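PDB 3OYZ: malate synthase from Haloferax volcanii, which catalyses the magnesium-dependent Claisen condensation of acetyl-CoA with glyoxylate to malyl-CoA, which is then hydrolysed to malate and CoA in the glyoxylate cycle. Local coordinates for residues D404-R409 with R427-G432. Sequence-based numbering, arbitrary orientation.
Sequences DVYENR and RAMEVG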
# COMPACT_ATOMS: atom_id res chain seq x y z
N ASP A 404 26.75 1.16 13.33
CA ASP A 404 25.97 2.03 14.19
C ASP A 404 25.90 1.51 15.60
O ASP A 404 26.03 2.29 16.53
CB ASP A 404 24.52 2.24 13.71
CG ASP A 404 23.82 3.36 14.46
OD1 ASP A 404 24.34 4.49 14.47
OD2 ASP A 404 22.77 3.16 15.10
N VAL A 405 25.59 0.22 15.74
CA VAL A 405 25.41 -0.48 16.99
C VAL A 405 26.74 -0.58 17.76
O VAL A 405 26.80 -0.27 18.94
CB VAL A 405 24.89 -1.90 16.75
CG1 VAL A 405 25.09 -2.70 18.03
CG2 VAL A 405 23.41 -1.92 16.37
N TYR A 406 27.80 -0.97 17.09
CA TYR A 406 29.12 -1.00 17.72
C TYR A 406 29.53 0.39 18.24
O TYR A 406 29.81 0.53 19.43
CB TYR A 406 30.14 -1.62 16.75
CG TYR A 406 31.44 -2.05 17.40
CD1 TYR A 406 31.56 -3.30 18.00
CD2 TYR A 406 32.55 -1.22 17.38
CE1 TYR A 406 32.76 -3.69 18.59
CE2 TYR A 406 33.76 -1.59 17.98
CZ TYR A 406 33.85 -2.82 18.58
OH TYR A 406 35.04 -3.19 19.18
N GLU A 407 29.52 1.40 17.38
CA GLU A 407 29.76 2.80 17.76
C GLU A 407 28.98 3.33 18.97
O GLU A 407 29.48 4.14 19.76
CB GLU A 407 29.55 3.72 16.55
CG GLU A 407 30.81 3.90 15.71
CD GLU A 407 30.60 4.39 14.27
OE1 GLU A 407 29.62 3.96 13.62
OE2 GLU A 407 31.44 5.19 13.77
N ASN A 408 27.73 2.90 19.15
CA ASN A 408 26.86 3.58 20.09
C ASN A 408 26.53 2.69 21.27
O ASN A 408 25.87 3.15 22.20
CB ASN A 408 25.56 4.05 19.40
CG ASN A 408 25.81 5.25 18.51
OD1 ASN A 408 25.89 6.38 18.99
ND2 ASN A 408 25.91 5.01 17.22
N ARG A 409 26.90 1.41 21.19
CA ARG A 409 26.58 0.48 22.25
C ARG A 409 27.86 -0.14 22.86
O ARG A 409 28.07 -1.35 22.77
CB ARG A 409 25.55 -0.54 21.76
CG ARG A 409 24.13 0.02 21.47
CD ARG A 409 23.49 0.70 22.69
NE ARG A 409 23.33 -0.15 23.88
CZ ARG A 409 22.31 -0.97 24.07
NH1 ARG A 409 21.35 -1.05 23.16
NH2 ARG A 409 22.21 -1.71 25.17
N ARG A 427 37.10 -6.18 10.90
CA ARG A 427 36.88 -6.09 9.45
C ARG A 427 35.63 -5.30 9.05
O ARG A 427 35.71 -4.47 8.13
CB ARG A 427 36.84 -7.49 8.83
CG ARG A 427 37.10 -7.48 7.34
CD ARG A 427 37.68 -8.80 6.90
NE ARG A 427 36.76 -9.65 6.15
CZ ARG A 427 36.49 -9.53 4.85
NH1 ARG A 427 37.03 -8.55 4.14
NH2 ARG A 427 35.67 -10.39 4.28
N ALA A 428 34.50 -5.56 9.72
CA ALA A 428 33.19 -4.90 9.52
C ALA A 428 33.33 -3.42 9.79
O ALA A 428 32.95 -2.59 8.96
CB ALA A 428 32.15 -5.45 10.48
N MET A 429 33.94 -3.11 10.93
CA MET A 429 34.22 -1.73 11.26
C MET A 429 35.06 -0.99 10.24
O MET A 429 35.07 0.22 10.33
CB MET A 429 34.80 -1.55 12.66
CG MET A 429 33.91 -2.06 13.77
SD MET A 429 32.22 -1.42 13.56
CE MET A 429 32.30 0.26 14.15
N GLU A 430 35.66 -1.66 9.26
CA GLU A 430 36.45 -0.97 8.23
C GLU A 430 35.71 -0.53 6.98
O GLU A 430 36.11 0.46 6.37
CB GLU A 430 37.61 -1.84 7.71
CG GLU A 430 38.56 -2.42 8.75
CD GLU A 430 39.68 -1.47 9.15
OE1 GLU A 430 39.40 -0.26 9.35
OE2 GLU A 430 40.82 -1.96 9.29
N VAL A 431 34.68 -1.27 6.58
CA VAL A 431 33.98 -1.06 5.31
C VAL A 431 33.53 0.39 5.09
O VAL A 431 33.17 1.04 6.07
CB VAL A 431 32.74 -1.98 5.28
CG1 VAL A 431 31.92 -1.81 4.01
CG2 VAL A 431 33.16 -3.41 5.46
N GLY A 432 33.54 0.85 3.84
CA GLY A 432 32.99 2.14 3.38
C GLY A 432 33.34 3.40 4.17
O GLY A 432 34.49 3.83 4.25
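Met429 reaches across to Tyr406 with the whole end of its side chain, and this one pair carries most of the contact. The methyl CE of Met429 lies 3.6 Å from CD2 of Tyr406, while its sulfur SD sits 3.8 Å from CB of the same tyrosine, so the thioether lies against the root of the ring from one side, well short of its hydroxyl end. Measured to the ring centroid, SD of Met429 is 4.6 Å away and 44° off the ring normal: a Met-aromatic contact made obliquely, neither flat over the ring nor in its plane. Two bends, at chi2 and chi3, turn the methyl back across CB and CD2 of Tyr406.

The ring itself is held from several directions. Tyr406 stacks on His413, touches Leu416 of helix 413-420 and Val425 of helix 422-428, and its OH makes a weak hydrogen bond to Glu417. Phe402 and Gln403, earlier on the helix of Tyr406, also touch Met429, and the amide of Gln403 bonds the backbone oxygens of Ala428 and Val431 at the type I turn 428-431.

Toward solvent the contact thins out. Glu407 is exposed and adds little more than its CG, 4.2 Å from CE of Met429. Asp404, directed away from this contact, and Arg409 serve the subunit interface instead, with salt bridges from Asp404 to Arg8 and from Arg409 to Asp44, both of a second subunit. One turn back from the end of its helix, the carbonyl oxygen of Asp404 takes a nearly straight bond from ND2 of Asn408 (2.8 Å, 166°), in the carbonyl plane on a lone pair.

Far from the active site, 404-409 and 427-432 themselves meet through apolar and sulfur-aromatic attraction; the directional hold between helix and C-terminal turn comes from Gln403.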